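Local structure of putative TetR-family transcriptional regulator (Bordetella parapertussis 12822, 3CCY) at residues 82-86 with 87-91; 107-110 with 111-115; 162-165 with 166-170. The protein probably binds regulatory DNA as a TetR-family transcription factor, perhaps as a repressor. All coordinates share one frame; numbering follows the deposited sequence. Where two conformers were deposited one is given.

Interaction 1 (82-86 with 87-91); sequences YGSNE and PKTRF
Arg90 turns back from the first turn of its helix, and a single nitrogen, NH1, is presented to two successive carbonyl oxygens of the preceding loop. This is the start of helix 87-115, entered through an ST turn at Ser84. The better of the two bonds runs from Arg90 NH1 to Ser84 O at 3.2 Å, nearly straight at 165°; the oxygen lies in the guanidinium plane, whereas the nitrogen stands above the plane of that carbonyl. Arg90 NH1 to Asn85 O is shorter, 2.8 Å, but bent to 121° and therefore weak. A bend at chi3 (-52°) folds the long arginine chain back toward the loop, and Arg90 NH2 goes on to Gln144 of helix 122-145, so the group ties loop and neighbouring helix together. Ser84 suits its place because its small hydroxyl can accept from the chain: Ser84 OG, anti to the backbone N, accepts from Glu86 N at 3.2 Å. Glu86 is the N-cap residue, and its carbonyl oxygen, Glu86 O, begins the helical pattern by accepting from Arg90 N at 3.1 Å. Pro87 fits the first helical position, where the missing N-H costs nothing, and its CA lies above one face of the guanidinium, offset toward the rim. On the flank of the loop, Thr89 CG2 rests against Ser84 OG at 3.4 Å.

Interaction 2 (107-110 with 111-115); sequences DRHV and VMLTC
His109 and Leu113, one helical turn apart on helix 87-115, make the closest side-chain meeting here. The leucine methyl CD1 sits 3.5 Å from both ND1 and CE1 of the imidazole, approaching that bond of the ring obliquely. The histidine CG is anti to its own N (chi1 -159°), which swings the ring to where Leu113 CD1 meets it; Leu113 branches at CG and turns that one methyl to the ring. A branched aliphatic chain suits this spot, for it can touch the ring and also pack on Tyr171.

The second kind of contact is the backbone ladder of an alpha helix. Val111 N donates to Asp107 O at 3.0 Å, Met112 N to Arg108 O, and Leu113 N to His109 O, the last of them almost straight at 174°. The next step breaks the series: Thr114 N lies 2.9 Å from Val110 O but is too poorly aligned for a hydrogen bond, and Thr114 CB is pressed to 3.0 Å from the same oxygen. One residue on, regular pairing is found again, Cys115 N donating to Val111 O at 2.8 Å.

Third is packing of side chain on main chain. Val111 CG2 lies 3.3 Å from Asp107 O, and this beta-branched residue also packs against Phe27, Leu62 and Leu66.

One ion pair reaches outside the turn, from Asp107 OD1 to Arg29 NH1 of helix 15-29.

Apolar and charged groups thus share the task of holding this helix to its neighbours: Val111 packs on helices 15-29 and 58-81, Asp107 adds its charge toward 15-29 alone, and Leu113 lies on Tyr171, consistent with the joint between DNA-binding and C-terminal domains in TetR-family proteins.

Interaction 3 (162-165 with 166-170); sequences LFFG and MINWT
Phe163 and Ile167 form the dense apolar part of this turn, with Ile167 CD1 3.7 Å from Phe163 CE2 and meeting the ring obliquely. Ile167 CG1 lies between its own backbone N and carbonyl carbon (chi1 57°), the crowded position, and from there CD1 can reach the phenyl. The terminal methyl CE of Met166, present as selenomethionine, reaches Phe163 CD1 at 4.2 Å, the two chains crossing at about a right angle. The flat phenyl offers a surface to these slim, methyl-ended chains, and helix 182-195 also covers them. The backbone is tight at one step, Asn168 N donating to Phe164 O at 2.6 Å, whereas Ile167 N reaches Phe163 O only weakly, at 3.4 Å.

The turn belongs to helix 153-168, and a face of it is packed against the second subunit, consistent with the dimerising helix bundle of the TetR family. Trp169 packs on Gly165 of the second subunit, where no side chain stands in the way, and Met166 meets its own counterpart there.

Looser is the side of Asn168, which is partly exposed. Its amide crosses the Phe164 ring obliquely, planes 43° apart, with Asn168 ND2 3.9 Å from Phe164 CD1.

Interactions 1 and 2 lie toward the two ends of helix 87-115, with centres 27 Å apart and nearest atoms about 14 Å apart, so they do not touch. Interaction 3, on helix 153-168, touches both. Near interaction 1 the rings of Phe91 and Phe163 meet with planes about 55° apart, CZ of Phe91 being 3.7 Å from CE1 of Phe163; the centres are 21 Å apart. Interaction 2 is nearer, 14 Å between centres, and Leu113 CD1 lies 3.5 Å from Asn168 O. Helix 87-115 thus meets helices 15-29 and 58-81 through Asp107 and Val111, and through Leu113 the segment 162-170, which also meets the second subunit.

Interaction 1 (82-86 with 87-91)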
# COMPACT_ATOMS: atom_id res chain seq x y z
N TYR A 82 -3.01 -2.90 27.36
CA TYR A 82 -3.16 -2.97 28.82
C TYR A 82 -4.56 -2.63 29.35
O TYR A 82 -4.77 -2.66 30.56
CB TYR A 82 -2.10 -2.11 29.55
CG TYR A 82 -0.69 -2.44 29.18
CD1 TYR A 82 -0.38 -3.68 28.65
CD2 TYR A 82 0.36 -1.54 29.41
CE1 TYR A 82 0.90 -4.02 28.30
CE2 TYR A 82 1.67 -1.88 29.06
CZ TYR A 82 1.93 -3.12 28.51
OH TYR A 82 3.20 -3.52 28.14
N GLY A 83 -5.50 -2.31 28.46
CA GLY A 83 -6.86 -1.94 28.86
C GLY A 83 -7.83 -3.10 28.98
O GLY A 83 -8.08 -3.60 30.08
N SER A 84 -8.39 -3.54 27.85
CA SER A 84 -9.47 -4.54 27.88
C SER A 84 -8.98 -5.91 28.33
O SER A 84 -7.80 -6.24 28.21
CB SER A 84 -10.21 -4.65 26.55
OG SER A 84 -11.32 -5.55 26.66
N ASN A 85 -9.93 -6.68 28.86
CA ASN A 85 -9.67 -8.05 29.28
C ASN A 85 -9.77 -8.97 28.06
O ASN A 85 -8.98 -9.90 27.90
CB ASN A 85 -10.70 -8.45 30.35
CG ASN A 85 -10.08 -9.21 31.49
OD1 ASN A 85 -9.41 -10.24 31.29
ND2 ASN A 85 -10.32 -8.73 32.72
N GLU A 86 -10.73 -8.68 27.18
CA GLU A 86 -11.14 -9.59 26.13
C GLU A 86 -10.30 -9.45 24.85
O GLU A 86 -10.16 -8.34 24.33
CB GLU A 86 -12.61 -9.36 25.78
CG GLU A 86 -13.59 -9.55 26.94
CD GLU A 86 -15.03 -9.78 26.46
OE1 GLU A 86 -15.88 -8.86 26.63
OE2 GLU A 86 -15.30 -10.88 25.90
N PRO A 87 -9.74 -10.57 24.35
CA PRO A 87 -9.02 -10.50 23.07
C PRO A 87 -9.80 -9.90 21.88
O PRO A 87 -9.20 -9.17 21.10
CB PRO A 87 -8.61 -11.95 22.81
CG PRO A 87 -8.51 -12.56 24.17
CD PRO A 87 -9.67 -11.92 24.93
N LYS A 88 -11.09 -10.18 21.73
CA LYS A 88 -11.78 -9.68 20.52
C LYS A 88 -11.94 -8.16 20.59
O LYS A 88 -11.77 -7.48 19.57
CB LYS A 88 -13.12 -10.38 20.22
CG LYS A 88 -13.56 -10.21 18.72
CD LYS A 88 -14.62 -11.23 18.20
CE LYS A 88 -15.29 -10.72 16.90
NZ LYS A 88 -15.90 -11.79 15.98
N THR A 89 -12.19 -7.66 21.79
CA THR A 89 -12.29 -6.22 22.01
C THR A 89 -10.97 -5.50 21.75
O THR A 89 -10.96 -4.49 21.07
CB THR A 89 -12.83 -5.92 23.43
OG1 THR A 89 -14.19 -6.39 23.50
CG2 THR A 89 -12.80 -4.42 23.77
N ARG A 90 -9.86 -6.02 22.34
CA ARG A 90 -8.52 -5.43 22.18
C ARG A 90 -8.17 -5.31 20.73
O ARG A 90 -7.63 -4.29 20.31
CB ARG A 90 -7.44 -6.23 22.93
CG ARG A 90 -7.43 -5.99 24.48
CD ARG A 90 -6.09 -6.42 25.16
NE ARG A 90 -5.74 -7.78 24.80
CZ ARG A 90 -6.08 -8.88 25.48
NH1 ARG A 90 -6.76 -8.79 26.61
NH2 ARG A 90 -5.72 -10.06 25.01
N PHE A 91 -8.47 -6.35 19.94
CA PHE A 91 -8.15 -6.36 18.52
C PHE A 91 -8.91 -5.24 17.80
O PHE A 91 -8.31 -4.45 17.07
CB PHE A 91 -8.41 -7.71 17.83
CG PHE A 91 -8.08 -7.71 16.34
CD1 PHE A 91 -6.77 -7.55 15.88
CD2 PHE A 91 -9.09 -7.86 15.39
CE1 PHE A 91 -6.49 -7.53 14.50
CE2 PHE A 91 -8.84 -7.83 14.03
CZ PHE A 91 -7.52 -7.66 13.57

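Interaction 2 (107-110 with 111-115)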
# COMPACT_ATOMS: atom_id res chain seq x y z
N ASP A 107 -1.12 13.04 6.97
CA ASP A 107 0.17 13.37 6.39
C ASP A 107 1.34 12.59 6.98
O ASP A 107 2.12 12.00 6.24
CB ASP A 107 0.45 14.87 6.54
CG ASP A 107 -0.41 15.72 5.64
OD1 ASP A 107 -0.96 15.18 4.65
OD2 ASP A 107 -0.53 16.93 5.93
N ARG A 108 1.49 12.64 8.30
CA ARG A 108 2.58 11.93 8.98
C ARG A 108 2.42 10.41 8.81
O ARG A 108 3.40 9.69 8.66
CB ARG A 108 2.67 12.32 10.47
CG ARG A 108 3.35 13.71 10.78
CD ARG A 108 3.32 13.96 12.29
NE ARG A 108 3.71 15.30 12.75
CZ ARG A 108 3.00 16.42 12.56
NH1 ARG A 108 3.45 17.58 13.03
NH2 ARG A 108 1.87 16.41 11.88
N HIS A 109 1.18 9.93 8.77
CA HIS A 109 0.86 8.51 8.50
C HIS A 109 1.34 8.09 7.10
O HIS A 109 2.13 7.16 6.94
CB HIS A 109 -0.66 8.34 8.62
CG HIS A 109 -1.12 6.93 8.88
ND1 HIS A 109 -1.46 6.06 7.86
CD2 HIS A 109 -1.34 6.27 10.04
CE1 HIS A 109 -1.86 4.92 8.38
NE2 HIS A 109 -1.81 5.02 9.71
N VAL A 110 0.88 8.81 6.08
CA VAL A 110 1.34 8.56 4.71
C VAL A 110 2.88 8.55 4.65
O VAL A 110 3.47 7.62 4.07
CB VAL A 110 0.76 9.59 3.69
CG1 VAL A 110 1.36 9.40 2.29
CG2 VAL A 110 -0.76 9.50 3.64
N VAL A 111 3.52 9.55 5.27
CA VAL A 111 5.00 9.65 5.27
C VAL A 111 5.67 8.40 5.92
O VAL A 111 6.70 7.92 5.41
CB VAL A 111 5.51 11.02 5.85
CG1 VAL A 111 7.02 11.03 5.99
CG2 VAL A 111 5.11 12.18 4.95
N MSE A 112 5.09 7.88 7.01
CA MSE A 112 5.57 6.63 7.60
C MSE A 112 5.49 5.51 6.56
O MSE A 112 6.51 4.91 6.21
CB MSE A 112 4.78 6.27 8.87
CG MSE A 112 5.39 5.14 9.73
SE MSE A 112 7.20 5.49 10.45
CE MSE A 112 8.27 4.73 9.00
N LEU A 113 4.28 5.27 6.04
CA LEU A 113 3.99 4.22 5.05
C LEU A 113 4.72 4.37 3.72
O LEU A 113 4.65 3.47 2.90
CB LEU A 113 2.47 4.13 4.79
CG LEU A 113 1.61 3.84 6.04
CD1 LEU A 113 0.12 3.79 5.74
CD2 LEU A 113 2.06 2.54 6.77
N THR A 114 5.42 5.48 3.51
CA THR A 114 5.88 5.84 2.15
C THR A 114 7.33 6.30 2.02
O THR A 114 7.93 6.16 0.95
CB THR A 114 4.91 6.91 1.53
OG1 THR A 114 3.82 6.25 0.88
CG2 THR A 114 5.62 7.86 0.54
N CYS A 115 7.90 6.87 3.09
CA CYS A 115 9.15 7.65 2.98
C CYS A 115 10.36 7.11 3.73
O CYS A 115 11.44 7.70 3.70
CB CYS A 115 8.91 9.10 3.40
SG CYS A 115 8.17 10.14 2.15

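Interaction 3 (162-165 with 166-170)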
# COMPACT_ATOMS: atom_id res chain seq x y z
N LEU A 162 -1.39 -9.61 5.63
CA LEU A 162 -2.58 -9.44 4.78
C LEU A 162 -3.55 -8.48 5.45
O LEU A 162 -4.08 -7.57 4.81
CB LEU A 162 -3.25 -10.77 4.51
CG LEU A 162 -2.47 -11.66 3.52
CD1 LEU A 162 -2.98 -13.10 3.53
CD2 LEU A 162 -2.42 -11.06 2.04
N PHE A 163 -3.71 -8.65 6.76
CA PHE A 163 -4.43 -7.68 7.54
C PHE A 163 -3.88 -6.25 7.41
O PHE A 163 -4.66 -5.34 7.16
CB PHE A 163 -4.51 -8.07 9.00
CG PHE A 163 -5.04 -6.95 9.83
CD1 PHE A 163 -6.41 -6.68 9.84
CD2 PHE A 163 -4.17 -6.08 10.48
CE1 PHE A 163 -6.91 -5.59 10.54
CE2 PHE A 163 -4.68 -4.98 11.16
CZ PHE A 163 -6.04 -4.76 11.18
N PHE A 164 -2.58 -6.05 7.69
CA PHE A 164 -1.95 -4.71 7.51
C PHE A 164 -2.21 -4.04 6.16
O PHE A 164 -2.44 -2.84 6.09
CB PHE A 164 -0.46 -4.72 7.83
CG PHE A 164 -0.20 -4.46 9.30
CD1 PHE A 164 -0.51 -3.23 9.86
CD2 PHE A 164 0.28 -5.48 10.12
CE1 PHE A 164 -0.31 -2.98 11.24
CE2 PHE A 164 0.47 -5.24 11.50
CZ PHE A 164 0.19 -3.99 12.05
N GLY A 165 -2.12 -4.81 5.10
CA GLY A 165 -2.51 -4.37 3.76
C GLY A 165 -3.88 -3.73 3.69
O GLY A 165 -4.01 -2.67 3.08
N MSE A 166 -4.90 -4.38 4.26
CA MSE A 166 -6.25 -3.78 4.28
C MSE A 166 -6.27 -2.40 4.85
O MSE A 166 -6.91 -1.50 4.28
CB MSE A 166 -7.23 -4.55 5.16
CG MSE A 166 -7.50 -5.92 4.74
SE MSE A 166 -8.98 -6.59 5.91
CE MSE A 166 -8.24 -8.16 6.38
N ILE A 167 -5.65 -2.24 6.03
CA ILE A 167 -5.66 -0.93 6.69
C ILE A 167 -4.61 0.06 6.19
O ILE A 167 -4.88 1.23 6.17
CB ILE A 167 -5.58 -1.01 8.26
CG1 ILE A 167 -4.36 -1.78 8.78
CG2 ILE A 167 -6.87 -1.57 8.85
CD1 ILE A 167 -4.15 -1.40 10.28
N ASN A 168 -3.41 -0.40 5.83
CA ASN A 168 -2.34 0.50 5.34
C ASN A 168 -2.63 1.04 3.94
O ASN A 168 -2.16 2.14 3.60
CB ASN A 168 -0.95 -0.16 5.36
CG ASN A 168 -0.41 -0.37 6.77
OD1 ASN A 168 -1.04 0.04 7.73
ND2 ASN A 168 0.74 -1.03 6.90
N TRP A 169 -3.37 0.29 3.12
CA TRP A 169 -3.73 0.75 1.76
C TRP A 169 -4.76 1.87 1.74
O TRP A 169 -4.96 2.50 0.70
CB TRP A 169 -4.25 -0.43 0.90
CG TRP A 169 -4.31 -0.18 -0.58
CD1 TRP A 169 -5.42 -0.19 -1.39
CD2 TRP A 169 -3.21 0.13 -1.41
NE1 TRP A 169 -5.06 0.08 -2.68
CE2 TRP A 169 -3.70 0.27 -2.72
CE3 TRP A 169 -1.84 0.28 -1.17
CZ2 TRP A 169 -2.88 0.57 -3.80
CZ3 TRP A 169 -1.02 0.56 -2.26
CH2 TRP A 169 -1.54 0.72 -3.54
N THR A 170 -5.40 2.13 2.87
CA THR A 170 -6.47 3.13 2.98
C THR A 170 -6.07 4.53 2.52
O THR A 170 -6.88 5.26 1.98
CB THR A 170 -7.10 3.19 4.40
OG1 THR A 170 -6.08 3.34 5.40
CG2 THR A 170 -7.91 1.86 4.68